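Local coordinates for protein C-domain type II peptide synthetase (Streptomyces globisporus, PDB 4ZNM) that belongs to the condensation-domain family of peptide synthetases and folds into two mixed beta-sheets packed against helices, at residues 56-61 / 139-144; 174-179 / 385-390; 243-248 / 437-442; 369-374 / 410-415. One frame throughout, in Å; residues are numbered along the deposited sequence.

How the contacts relate
From the N terminus, contact 1 closes first, joining the start of helix 60-73 to strand 137-143 across 77 residues, before contact 2 opens. Contact 2 joins helix 162-180 to the hairpin 383-392 across 205 residues; contact 3, strand 242-249 with helix 435-454, opens inside that span and closes after it, so the two cross. Contact 4 pairs strand 366-373 with strand 410-416; it crosses contact 2 and nests within the loop of contact 3. Contacts 1 and 2 belong to the six-stranded sheet and touch, Tyr-176 OH lying 2.7 Å from Asp-59 N. Contacts 3 and 4 share the five-stranded sheet, centres about 12 Å apart. The crossings show the chain passing between the two sheets.

Contact 1: residues 56-61 / 139-144; sequences GGIDEE and AVLGRF
Glu-60 and Arg-143 form a single-pronged salt bridge: NH1 of Arg-143 lies 2.7 Å from OE2 of Glu-60, and the N-H...O angle of 157° also qualifies it as a hydrogen bond. The two flat groups are steeply turned, their planes 76° apart. On the arginine side the oxygen sits at the edge, in the guanidinium plane; on the glutamate side the donor arrives on the anti side of OE2, somewhat out of the carboxylate plane. Two torsional features account for this meeting. The glutamate chain runs extended beyond CG, while the arginine chain bends at chi3 (74°), which turns the guanidinium so that NH1 meets OE2.

Ile-58 fits over one guanidinium face, with its CB 3.8 Å above the plane and offset toward the rim. A water at the guanidinium edge accepts from NH2 of Arg-143 at 3.0 Å and from the backbone N of Ile-58 at 3.2 Å. With OE2 and this water both in its plane, the guanidinium has its rotation defined from two sides.

Ile-58 and Leu-141 reach tip to tip, CD1 of Ile-58 standing 4.0 Å from both CD1 and CD2 of Leu-141. Both residues also touch Ala-149 on strand 148-156, and Val-102 on strand 101-104 receives Glu-60 and Arg-143. Asp-59, the N-cap residue, caps a backbone N of the helix start; its OD2 also bonds OG1 of Thr-62. At this entry to helix 60-73, loop residue Ile-58 and the first helical residue, Glu-60, dock on strand 137-143 of the six-stranded mixed sheet in the condensation-domain fold.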
loop_
_atom_site.group_PDB
_atom_site.type_symbol
_atom_site.label_atom_id
_atom_site.label_comp_id
_atom_site.label_asym_id
_atom_site.label_seq_id
_atom_site.Cartn_x
_atom_site.Cartn_y
_atom_site.Cartn_z
ATOM N N GLY A 56 -24.525 -1.059 -14.010
ATOM C CA GLY A 56 -24.982 -0.263 -15.129
ATOM C C GLY A 56 -24.443 -0.832 -16.416
ATOM O O GLY A 56 -23.580 -1.696 -16.396
ATOM N N GLY A 57 -24.970 -0.355 -17.533
ATOM C CA GLY A 57 -24.528 -0.818 -18.832
ATOM C C GLY A 57 -23.148 -0.276 -19.120
ATOM O O GLY A 57 -22.795 0.787 -18.640
ATOM N N ILE A 58 -22.358 -1.032 -19.886
ATOM C CA ILE A 58 -20.994 -0.639 -20.238
ATOM C C ILE A 58 -20.847 -0.763 -21.728
ATOM O O ILE A 58 -21.207 -1.799 -22.284
ATOM C CB ILE A 58 -19.937 -1.520 -19.569
ATOM C CG1 ILE A 58 -19.968 -1.357 -18.049
ATOM C CG2 ILE A 58 -18.527 -1.216 -20.153
ATOM C CD1 ILE A 58 -19.124 -2.420 -17.352
ATOM N N ASP A 59 -20.304 0.276 -22.364
ATOM C CA ASP A 59 -19.874 0.174 -23.765
ATOM C C ASP A 59 -18.370 -0.083 -23.755
ATOM O O ASP A 59 -17.576 0.814 -23.468
ATOM C CB ASP A 59 -20.201 1.427 -24.564
ATOM C CG ASP A 59 -19.862 1.269 -26.038
ATOM O OD1 ASP A 59 -20.631 0.595 -26.732
ATOM O OD2 ASP A 59 -18.829 1.787 -26.501
ATOM N N GLU A 60 -17.977 -1.310 -24.076
ATOM C CA GLU A 60 -16.607 -1.752 -23.868
ATOM C C GLU A 60 -15.614 -0.945 -24.680
ATOM O O GLU A 60 -14.547 -0.573 -24.198
ATOM C CB GLU A 60 -16.499 -3.223 -24.232
ATOM C CG GLU A 60 -17.212 -4.150 -23.255
ATOM C CD GLU A 60 -17.419 -5.575 -23.798
ATOM O OE1 GLU A 60 -16.748 -5.982 -24.791
ATOM O OE2 GLU A 60 -18.302 -6.286 -23.234
ATOM N N GLU A 61 -15.980 -0.646 -25.918
ATOM C CA GLU A 61 -15.096 0.110 -26.798
ATOM C C GLU A 61 -14.822 1.501 -26.246
ATOM O O GLU A 61 -13.720 2.019 -26.377
ATOM C CB GLU A 61 -15.706 0.220 -28.199
ATOM C CG GLU A 61 -14.907 1.096 -29.148
ATOM C CD GLU A 61 -15.494 1.117 -30.547
ATOM O OE1 GLU A 61 -15.114 2.014 -31.332
ATOM O OE2 GLU A 61 -16.333 0.244 -30.857
ATOM N N ALA A 139 -6.047 -3.192 -17.691
ATOM C CA ALA A 139 -7.388 -3.388 -17.165
ATOM C C ALA A 139 -7.998 -4.669 -17.686
ATOM O O ALA A 139 -7.858 -5.026 -18.876
ATOM C CB ALA A 139 -8.264 -2.234 -17.533
ATOM N N VAL A 140 -8.702 -5.336 -16.791
ATOM C CA VAL A 140 -9.439 -6.532 -17.123
ATOM C C VAL A 140 -10.882 -6.313 -16.611
ATOM O O VAL A 140 -11.102 -6.072 -15.432
ATOM C CB VAL A 140 -8.802 -7.773 -16.502
ATOM C CG1 VAL A 140 -9.583 -9.007 -16.858
ATOM C CG2 VAL A 140 -7.350 -7.907 -16.956
ATOM N N LEU A 141 -11.847 -6.407 -17.515
ATOM C CA LEU A 141 -13.252 -6.287 -17.156
ATOM C C LEU A 141 -13.927 -7.661 -17.165
ATOM O O LEU A 141 -13.984 -8.326 -18.206
ATOM C CB LEU A 141 -13.940 -5.332 -18.128
ATOM C CG LEU A 141 -15.428 -5.103 -17.830
ATOM C CD1 LEU A 141 -15.614 -4.261 -16.580
ATOM C CD2 LEU A 141 -16.068 -4.461 -19.024
ATOM N N GLY A 142 -14.379 -8.107 -15.991
ATOM C CA GLY A 142 -15.149 -9.332 -15.896
ATOM C C GLY A 142 -16.641 -9.054 -15.828
ATOM O O GLY A 142 -17.116 -8.497 -14.853
ATOM N N ARG A 143 -17.394 -9.436 -16.851
ATOM C CA ARG A 143 -18.836 -9.105 -16.870
ATOM C C ARG A 143 -19.641 -10.290 -16.465
ATOM O O ARG A 143 -19.433 -11.378 -16.966
ATOM C CB ARG A 143 -19.254 -8.635 -18.243
ATOM C CG ARG A 143 -18.398 -7.483 -18.764
ATOM C CD ARG A 143 -18.989 -6.883 -20.023
ATOM N NE ARG A 143 -20.159 -6.096 -19.715
ATOM C CZ ARG A 143 -20.853 -5.393 -20.606
ATOM N NH1 ARG A 143 -20.488 -5.361 -21.886
ATOM N NH2 ARG A 143 -21.921 -4.723 -20.214
ATOM N N PHE A 144 -20.593 -10.084 -15.573
ATOM C CA PHE A 144 -21.566 -11.122 -15.269
ATOM C C PHE A 144 -22.745 -11.122 -16.231
ATOM O O PHE A 144 -23.212 -12.181 -16.671
ATOM C CB PHE A 144 -22.064 -10.942 -13.850
ATOM C CG PHE A 144 -20.956 -10.984 -12.830
ATOM C CD1 PHE A 144 -20.327 -12.178 -12.514
ATOM C CD2 PHE A 144 -20.548 -9.832 -12.188
ATOM C CE1 PHE A 144 -19.313 -12.213 -11.561
ATOM C CE2 PHE A 144 -19.550 -9.873 -11.240
ATOM C CZ PHE A 144 -18.929 -11.064 -10.933
HETATM O O HOH W 1 -24.253 -3.223 -21.260
#

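Contact 2: residues 174-179 / 385-390; sequences NLYAAR and AGDLTY
The Tyr-176 ring meets Leu-388 obliquely: CD1 of Leu-388 lies 3.8 Å from CE2 of Tyr-176, and the two side chains cross at about a right angle. In the plane of that ring, at its edge, sits a water that accepts from OH of Tyr-176 at 2.8 Å and donates to OD1 of Asp-387 at 2.8 Å. The carboxylate oxygen OD1 is itself near the ring plane, at the edge. With chi1 at 168°, CG of Tyr-176 stands opposite its backbone N, carrying the ring toward the turn. A second ring, Tyr-390, has the backbone N of Ala-385 at its edge.

The turn itself is type II', from Ala-385 to Leu-388, closed by N of Leu-388 to O of Ala-385 at 2.9 Å; Gly-386 takes the positive phi (61°) that its second position requires. CB of Ala-177 packs on this bend, 4.0 Å from CA of Gly-386. Asp-387 also lies about 5 Å, by its side chain, from a bound sodium ion.

Tyr-176 OH also bonds Asp-59 N, and its ring touches Thr-62 and Ala-66 on helix 60-73. Helix 162-180 packs against both that helix and the hairpin of strands 383-385 and 388-392, with Tyr-176 touching both.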
loop_
_atom_site.group_PDB
_atom_site.type_symbol
_atom_site.label_atom_id
_atom_site.label_comp_id
_atom_site.label_asym_id
_atom_site.label_seq_id
_atom_site.Cartn_x
_atom_site.Cartn_y
_atom_site.Cartn_z
ATOM N N ASN A 174 -15.046 8.864 -15.091
ATOM C CA ASN A 174 -15.487 10.211 -15.488
ATOM C C ASN A 174 -15.250 10.445 -16.983
ATOM O O ASN A 174 -16.134 10.898 -17.694
ATOM C CB ASN A 174 -14.743 11.254 -14.660
ATOM C CG ASN A 174 -15.045 12.677 -15.077
ATOM O OD1 ASN A 174 -14.621 13.140 -16.137
ATOM N ND2 ASN A 174 -15.745 13.395 -14.214
ATOM N N LEU A 175 -14.046 10.125 -17.462
ATOM C CA LEU A 175 -13.734 10.310 -18.880
ATOM C C LEU A 175 -14.640 9.399 -19.756
ATOM O O LEU A 175 -15.056 9.784 -20.847
ATOM C CB LEU A 175 -12.250 10.014 -19.144
ATOM C CG LEU A 175 -11.316 11.042 -18.473
ATOM C CD1 LEU A 175 -9.908 10.567 -18.518
ATOM C CD2 LEU A 175 -11.430 12.463 -19.120
ATOM N N TYR A 176 -14.916 8.193 -19.271
ATOM C CA TYR A 176 -15.844 7.277 -19.940
ATOM C C TYR A 176 -17.241 7.912 -20.037
ATOM O O TYR A 176 -17.823 8.008 -21.116
ATOM C CB TYR A 176 -15.909 5.925 -19.175
ATOM C CG TYR A 176 -17.049 5.040 -19.622
ATOM C CD1 TYR A 176 -16.891 4.194 -20.708
ATOM C CD2 TYR A 176 -18.269 5.039 -18.965
ATOM C CE1 TYR A 176 -17.902 3.391 -21.135
ATOM C CE2 TYR A 176 -19.314 4.233 -19.394
ATOM C CZ TYR A 176 -19.122 3.415 -20.483
ATOM O OH TYR A 176 -20.122 2.608 -20.923
ATOM N N ALA A 177 -17.767 8.382 -18.914
ATOM C CA ALA A 177 -19.075 9.010 -18.918
ATOM C C ALA A 177 -19.097 10.174 -19.876
ATOM O O ALA A 177 -20.051 10.336 -20.613
ATOM C CB ALA A 177 -19.457 9.454 -17.539
ATOM N N ALA A 178 -18.067 11.005 -19.887
ATOM C CA ALA A 178 -18.130 12.160 -20.782
ATOM C C ALA A 178 -18.182 11.693 -22.252
ATOM O O ALA A 178 -18.939 12.233 -23.050
ATOM C CB ALA A 178 -16.962 13.084 -20.564
ATOM N N ARG A 179 -17.398 10.674 -22.599
ATOM C CA ARG A 179 -17.417 10.123 -23.962
ATOM C C ARG A 179 -18.781 9.600 -24.332
ATOM O O ARG A 179 -19.217 9.765 -25.467
ATOM C CB ARG A 179 -16.382 9.002 -24.105
ATOM C CG ARG A 179 -14.999 9.510 -24.331
ATOM C CD ARG A 179 -14.008 8.372 -24.527
ATOM N NE ARG A 179 -12.700 8.919 -24.838
ATOM C CZ ARG A 179 -12.311 9.239 -26.067
ATOM N NH1 ARG A 179 -13.111 9.029 -27.095
ATOM N NH2 ARG A 179 -11.106 9.739 -26.272
ATOM N N ALA A 385 -20.558 7.809 -11.685
ATOM C CA ALA A 385 -20.043 8.605 -12.792
ATOM C C ALA A 385 -20.998 8.393 -13.957
ATOM O O ALA A 385 -21.071 7.312 -14.559
ATOM C CB ALA A 385 -18.600 8.220 -13.158
ATOM N N GLY A 386 -21.782 9.425 -14.246
ATOM C CA GLY A 386 -22.772 9.332 -15.294
ATOM C C GLY A 386 -23.792 8.255 -14.993
ATOM O O GLY A 386 -24.458 8.310 -13.958
ATOM N N ASP A 387 -23.906 7.274 -15.885
ATOM C CA ASP A 387 -24.855 6.193 -15.680
ATOM C C ASP A 387 -24.214 4.955 -15.054
ATOM O O ASP A 387 -24.870 3.940 -14.946
ATOM C CB ASP A 387 -25.543 5.827 -17.004
ATOM C CG ASP A 387 -24.669 5.054 -17.967
ATOM O OD1 ASP A 387 -23.438 4.896 -17.756
ATOM O OD2 ASP A 387 -25.244 4.603 -18.990
ATOM N N LEU A 388 -22.935 5.041 -14.665
ATOM C CA LEU A 388 -22.276 3.953 -13.936
ATOM C C LEU A 388 -22.083 4.248 -12.442
ATOM O O LEU A 388 -21.590 5.308 -12.070
ATOM C CB LEU A 388 -20.926 3.660 -14.524
ATOM C CG LEU A 388 -20.833 2.676 -15.658
ATOM C CD1 LEU A 388 -19.363 2.575 -15.981
ATOM C CD2 LEU A 388 -21.438 1.300 -15.301
ATOM N N THR A 389 -22.502 3.296 -11.617
ATOM C CA THR A 389 -22.168 3.248 -10.197
ATOM C C THR A 389 -20.947 2.327 -9.977
ATOM O O THR A 389 -20.849 1.266 -10.578
ATOM C CB THR A 389 -23.381 2.736 -9.398
ATOM O OG1 THR A 389 -24.456 3.685 -9.484
ATOM C CG2 THR A 389 -23.014 2.460 -7.923
ATOM N N TYR A 390 -20.001 2.738 -9.152
ATOM C CA TYR A 390 -18.813 1.942 -8.919
ATOM C C TYR A 390 -18.453 1.971 -7.431
ATOM O O TYR A 390 -18.567 2.996 -6.758
ATOM C CB TYR A 390 -17.638 2.409 -9.793
ATOM C CG TYR A 390 -17.171 3.833 -9.594
ATOM C CD1 TYR A 390 -15.976 4.115 -8.920
ATOM C CD2 TYR A 390 -17.905 4.896 -10.107
ATOM C CE1 TYR A 390 -15.534 5.434 -8.745
ATOM C CE2 TYR A 390 -17.486 6.203 -9.949
ATOM C CZ TYR A 390 -16.305 6.471 -9.260
ATOM O OH TYR A 390 -15.889 7.772 -9.130
HETATM O O HOH W 2 -22.539 3.155 -19.715
#

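Contact 3: residues 243-248 / 437-442; sequences AWQRFA and TMAAFL
Met-438, present as selenomethionine, makes the first touch, its CB lying 3.8 Å from NE2 of Gln-245. Beyond CB the chain bends at chi2 (-75°) and leads away from the strand; the residue also touches Phe-433 and Tyr-428. NE2 of Gln-245 spends its hydrogens on OH of Tyr-428 and the carbonyl O of Asp-435, which fixes the rotation of the amide. Ala-439 comes next, against the other branch of that amide: OE1 of Gln-245 lies 3.3 Å from CA of Ala-439 and 3.6 Å from its CB. The glutamine chain, extended beyond CG, makes this reach possible.

Helix 435-454 here packs on the five-stranded mixed sheet of the condensation-domain fold, against its border strand 242-249. The axes of the two short segments approach to 9.9 Å, and their N-to-C directions differ by 29°, so strand and helix run roughly alongside each other.

Phe-441 points to other neighbours, meeting Trp-412 edge-to-face and Arg-283 through a cation-pi contact. One residue on, Leu-442 brings CD1 over a face of the Phe-247 ring as a CH-pi contact, 3.7 Å from the centroid and 23° off the normal. Its other methyl, CD2, stands 3.9 Å from CD1 of Phe-247 and also near CB of that residue, toward the base of the ring. The same leucine also packs on Leu-426 and Trp-412.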
loop_
_atom_site.group_PDB
_atom_site.type_symbol
_atom_site.label_atom_id
_atom_site.label_comp_id
_atom_site.label_asym_id
_atom_site.label_seq_id
_atom_site.Cartn_x
_atom_site.Cartn_y
_atom_site.Cartn_z
ATOM N N ALA A 243 3.573 -14.019 -0.918
ATOM C CA ALA A 243 2.232 -14.519 -0.686
ATOM C C ALA A 243 1.522 -13.539 0.220
ATOM O O ALA A 243 2.155 -12.751 0.917
ATOM C CB ALA A 243 2.260 -15.888 -0.072
ATOM N N TRP A 244 0.202 -13.601 0.200
ATOM C CA TRP A 244 -0.641 -12.689 0.926
ATOM C C TRP A 244 -1.742 -13.480 1.611
ATOM O O TRP A 244 -2.355 -14.373 0.997
ATOM C CB TRP A 244 -1.248 -11.647 -0.008
ATOM C CG TRP A 244 -0.251 -10.737 -0.623
ATOM C CD1 TRP A 244 0.461 -10.935 -1.785
ATOM C CD2 TRP A 244 0.168 -9.462 -0.113
ATOM N NE1 TRP A 244 1.277 -9.850 -2.021
ATOM C CE2 TRP A 244 1.122 -8.948 -1.010
ATOM C CE3 TRP A 244 -0.167 -8.715 1.018
ATOM C CZ2 TRP A 244 1.712 -7.729 -0.821
ATOM C CZ3 TRP A 244 0.434 -7.512 1.198
ATOM C CH2 TRP A 244 1.367 -7.026 0.288
ATOM N N GLN A 245 -1.963 -13.184 2.893
ATOM C CA GLN A 245 -3.113 -13.719 3.629
ATOM C C GLN A 245 -4.039 -12.567 3.948
ATOM O O GLN A 245 -3.605 -11.531 4.445
ATOM C CB GLN A 245 -2.666 -14.453 4.896
ATOM C CG GLN A 245 -1.960 -15.785 4.543
ATOM C CD GLN A 245 -1.530 -16.595 5.747
ATOM O OE1 GLN A 245 -2.190 -16.578 6.795
ATOM N NE2 GLN A 245 -0.402 -17.315 5.607
ATOM N N ARG A 246 -5.319 -12.751 3.648
ATOM C CA ARG A 246 -6.309 -11.676 3.763
ATOM C C ARG A 246 -7.086 -11.874 5.027
ATOM O O ARG A 246 -7.300 -13.000 5.425
ATOM C CB ARG A 246 -7.280 -11.690 2.598
ATOM C CG ARG A 246 -6.653 -12.020 1.298
ATOM C CD ARG A 246 -5.942 -10.844 0.713
ATOM N NE ARG A 246 -5.450 -11.235 -0.601
ATOM C CZ ARG A 246 -4.558 -10.552 -1.296
ATOM N NH1 ARG A 246 -4.045 -9.435 -0.805
ATOM N NH2 ARG A 246 -4.182 -11.008 -2.470
ATOM N N PHE A 247 -7.490 -10.796 5.666
ATOM C CA PHE A 247 -8.327 -10.902 6.851
ATOM C C PHE A 247 -9.218 -9.679 6.961
ATOM O O PHE A 247 -9.042 -8.688 6.241
ATOM C CB PHE A 247 -7.475 -11.063 8.112
ATOM C CG PHE A 247 -6.627 -9.881 8.420
ATOM C CD1 PHE A 247 -5.372 -9.765 7.871
ATOM C CD2 PHE A 247 -7.078 -8.883 9.272
ATOM C CE1 PHE A 247 -4.560 -8.671 8.156
ATOM C CE2 PHE A 247 -6.254 -7.785 9.579
ATOM C CZ PHE A 247 -5.005 -7.685 9.009
ATOM N N ALA A 248 -10.188 -9.770 7.857
ATOM C CA ALA A 248 -11.157 -8.699 8.071
ATOM C C ALA A 248 -11.419 -8.595 9.548
ATOM O O ALA A 248 -11.494 -9.610 10.254
ATOM C CB ALA A 248 -12.405 -8.964 7.349
ATOM N N THR A 437 3.494 -20.288 9.610
ATOM C CA THR A 437 4.099 -19.321 10.508
ATOM C C THR A 437 3.343 -18.007 10.452
ATOM O O THR A 437 3.060 -17.398 11.476
ATOM C CB THR A 437 5.563 -19.060 10.131
ATOM O OG1 THR A 437 6.252 -20.300 10.145
ATOM C CG2 THR A 437 6.230 -18.079 11.084
HETATM N N MSE A 438 3.039 -17.561 9.244
HETATM C CA MSE A 438 2.361 -16.278 9.060
HETATM C C MSE A 438 0.877 -16.374 9.469
HETATM O O MSE A 438 0.304 -15.422 9.990
HETATM C CB MSE A 438 2.509 -15.825 7.622
HETATM C CG MSE A 438 3.951 -15.462 7.292
HETATM SE SE MSE A 438 4.421 -13.705 8.090
HETATM C CE MSE A 438 5.631 -14.352 9.454
ATOM N N ALA A 439 0.273 -17.534 9.234
ATOM C CA ALA A 439 -1.085 -17.799 9.675
ATOM C C ALA A 439 -1.200 -17.681 11.198
ATOM O O ALA A 439 -2.170 -17.097 11.716
ATOM C CB ALA A 439 -1.522 -19.190 9.213
ATOM N N ALA A 440 -0.217 -18.225 11.913
ATOM C CA ALA A 440 -0.196 -18.150 13.381
ATOM C C ALA A 440 0.068 -16.720 13.842
ATOM O O ALA A 440 -0.519 -16.242 14.801
ATOM C CB ALA A 440 0.865 -19.108 13.968
ATOM N N PHE A 441 0.936 -16.028 13.123
ATOM C CA PHE A 441 1.281 -14.653 13.439
ATOM C C PHE A 441 0.013 -13.786 13.359
ATOM O O PHE A 441 -0.269 -13.017 14.250
ATOM C CB PHE A 441 2.352 -14.203 12.457
ATOM C CG PHE A 441 3.046 -12.919 12.792
ATOM C CD1 PHE A 441 3.248 -12.508 14.092
ATOM C CD2 PHE A 441 3.556 -12.139 11.761
ATOM C CE1 PHE A 441 3.936 -11.317 14.358
ATOM C CE2 PHE A 441 4.243 -10.958 12.016
ATOM C CZ PHE A 441 4.421 -10.536 13.317
ATOM N N LEU A 442 -0.744 -13.935 12.271
ATOM C CA LEU A 442 -1.977 -13.192 12.064
ATOM C C LEU A 442 -3.015 -13.519 13.129
ATOM O O LEU A 442 -3.684 -12.632 13.655
ATOM C CB LEU A 442 -2.523 -13.498 10.652
ATOM C CG LEU A 442 -3.915 -12.996 10.326
ATOM C CD1 LEU A 442 -3.972 -11.501 10.505
ATOM C CD2 LEU A 442 -4.203 -13.389 8.897
#

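Contact 4: residues 369-374 / 410-415; sequences SVFQAV and VLWSIH
Val-370 uses both backbone groups on strand 410-415: its N gives to O of Val-410 at 2.9 Å, and its O accepts from N of Trp-412 at 2.8 Å. The second bond is nearly straight, 176° at the hydrogen. Gln-372 repeats the pattern, its N bonding O of Trp-412 and its O taking N of Ile-414. Val-374 completes the run by donating to O of Ile-414 at 2.9 Å, from above the carbonyl plane and not on a lone pair. Five bonds in this alternation are the signature of parallel beta pairing. CA-H...O contacts supplement them, as between CA of Ser-369 and O of Val-410 at 3.2 Å.

On the face carrying Phe-371 and Trp-412, CE2 of Phe-371 lies over the indole, the planes 35° apart, while O of Val-370 sits at the indole edge. On the face of Val-370 and Leu-411, CD1 of Leu-411 packs 3.7 Å from CB of Val-370.

Backbone groups of the alternate residues point away from the partner strand: Leu-411 and Ser-413 bond Gly-427 and Ser-425, while Phe-371 bonds Pro-292 and, through O, OG1 of Thr-293. OG of Ser-369 shares a hydrogen bond with OH of Tyr-276. In the five-stranded sheet, strand 366-373 lies between 227-229 and 410-416, with 422-429 following, and helix 268-284 lies against the Phe-371 and Trp-412 face.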
loop_
_atom_site.group_PDB
_atom_site.type_symbol
_atom_site.label_atom_id
_atom_site.label_comp_id
_atom_site.label_asym_id
_atom_site.label_seq_id
_atom_site.Cartn_x
_atom_site.Cartn_y
_atom_site.Cartn_z
ATOM N N SER A 369 9.607 -5.939 9.308
ATOM C CA SER A 369 8.202 -5.819 9.013
ATOM C C SER A 369 7.769 -4.365 9.057
ATOM O O SER A 369 8.356 -3.522 9.750
ATOM C CB SER A 369 7.367 -6.645 9.990
ATOM O OG SER A 369 7.252 -5.965 11.222
ATOM N N VAL A 370 6.752 -4.091 8.262
ATOM C CA VAL A 370 6.130 -2.789 8.160
ATOM C C VAL A 370 4.643 -2.929 8.517
ATOM O O VAL A 370 3.989 -3.884 8.107
ATOM C CB VAL A 370 6.261 -2.227 6.727
ATOM C CG1 VAL A 370 5.640 -0.869 6.622
ATOM C CG2 VAL A 370 7.720 -2.139 6.291
ATOM N N PHE A 371 4.098 -1.945 9.202
ATOM C CA PHE A 371 2.688 -1.960 9.570
ATOM C C PHE A 371 2.070 -0.659 9.080
ATOM O O PHE A 371 2.384 0.400 9.595
ATOM C CB PHE A 371 2.543 -2.134 11.075
ATOM C CG PHE A 371 1.136 -2.495 11.536
ATOM C CD1 PHE A 371 0.181 -1.523 11.728
ATOM C CD2 PHE A 371 0.806 -3.808 11.808
ATOM C CE1 PHE A 371 -1.109 -1.858 12.154
ATOM C CE2 PHE A 371 -0.475 -4.160 12.239
ATOM C CZ PHE A 371 -1.433 -3.176 12.413
ATOM N N GLN A 372 1.222 -0.744 8.056
ATOM C CA GLN A 372 0.706 0.456 7.401
ATOM C C GLN A 372 -0.793 0.510 7.310
ATOM O O GLN A 372 -1.452 -0.497 7.154
ATOM C CB GLN A 372 1.265 0.592 5.971
ATOM C CG GLN A 372 0.514 -0.068 4.851
ATOM C CD GLN A 372 1.009 0.390 3.487
ATOM O OE1 GLN A 372 1.523 -0.404 2.720
ATOM N NE2 GLN A 372 0.840 1.674 3.180
ATOM N N ALA A 373 -1.298 1.730 7.334
ATOM C CA ALA A 373 -2.666 2.010 6.949
ATOM C C ALA A 373 -2.648 2.432 5.491
ATOM O O ALA A 373 -1.847 3.241 5.075
ATOM C CB ALA A 373 -3.273 3.113 7.845
ATOM N N VAL A 374 -3.539 1.861 4.708
ATOM C CA VAL A 374 -3.736 2.286 3.343
ATOM C C VAL A 374 -4.248 3.712 3.335
ATOM O O VAL A 374 -5.207 4.045 4.028
ATOM C CB VAL A 374 -4.731 1.358 2.615
ATOM C CG1 VAL A 374 -4.999 1.862 1.216
ATOM C CG2 VAL A 374 -4.188 -0.029 2.541
ATOM N N VAL A 410 8.207 -8.149 5.565
ATOM C CA VAL A 410 6.828 -8.532 5.885
ATOM C C VAL A 410 6.008 -7.254 5.876
ATOM O O VAL A 410 6.462 -6.223 6.385
ATOM C CB VAL A 410 6.754 -9.236 7.247
ATOM C CG1 VAL A 410 5.334 -9.516 7.649
ATOM C CG2 VAL A 410 7.558 -10.519 7.208
ATOM N N LEU A 411 4.826 -7.289 5.277
ATOM C CA LEU A 411 4.027 -6.093 5.221
ATOM C C LEU A 411 2.601 -6.351 5.724
ATOM O O LEU A 411 1.900 -7.239 5.226
ATOM C CB LEU A 411 3.993 -5.548 3.816
ATOM C CG LEU A 411 3.089 -4.352 3.580
ATOM C CD1 LEU A 411 3.603 -3.215 4.378
ATOM C CD2 LEU A 411 3.070 -3.984 2.116
ATOM N N TRP A 412 2.194 -5.571 6.721
ATOM C CA TRP A 412 0.789 -5.527 7.140
ATOM C C TRP A 412 0.164 -4.306 6.524
ATOM O O TRP A 412 0.668 -3.204 6.679
ATOM C CB TRP A 412 0.635 -5.445 8.650
ATOM C CG TRP A 412 1.233 -6.514 9.434
ATOM C CD1 TRP A 412 2.549 -6.710 9.660
ATOM C CD2 TRP A 412 0.539 -7.519 10.176
ATOM N NE1 TRP A 412 2.726 -7.794 10.476
ATOM C CE2 TRP A 412 1.504 -8.303 10.807
ATOM C CE3 TRP A 412 -0.812 -7.824 10.363
ATOM C CZ2 TRP A 412 1.166 -9.397 11.618
ATOM C CZ3 TRP A 412 -1.141 -8.897 11.151
ATOM C CH2 TRP A 412 -0.161 -9.662 11.777
ATOM N N SER A 413 -0.949 -4.499 5.836
ATOM C CA SER A 413 -1.630 -3.435 5.108
ATOM C C SER A 413 -3.107 -3.422 5.531
ATOM O O SER A 413 -3.838 -4.355 5.207
ATOM C CB SER A 413 -1.488 -3.665 3.598
ATOM O OG SER A 413 -2.121 -2.643 2.839
ATOM N N ILE A 414 -3.513 -2.385 6.266
ATOM C CA ILE A 414 -4.852 -2.282 6.833
ATOM C C ILE A 414 -5.658 -1.200 6.124
ATOM O O ILE A 414 -5.251 -0.035 6.160
ATOM C CB ILE A 414 -4.815 -1.924 8.325
ATOM C CG1 ILE A 414 -3.807 -2.790 9.090
ATOM C CG2 ILE A 414 -6.199 -2.028 8.924
ATOM C CD1 ILE A 414 -4.153 -4.215 9.150
ATOM N N HIS A 415 -6.812 -1.541 5.536
ATOM C CA HIS A 415 -7.745 -0.509 5.092
ATOM C C HIS A 415 -8.808 -0.279 6.154
ATOM O O HIS A 415 -9.497 -1.200 6.560
ATOM C CB HIS A 415 -8.417 -0.866 3.760
ATOM C CG HIS A 415 -9.447 0.129 3.339
ATOM N ND1 HIS A 415 -10.801 -0.142 3.358
ATOM C CD2 HIS A 415 -9.326 1.415 2.933
ATOM C CE1 HIS A 415 -11.466 0.928 2.964
ATOM N NE2 HIS A 415 -10.595 1.887 2.700
#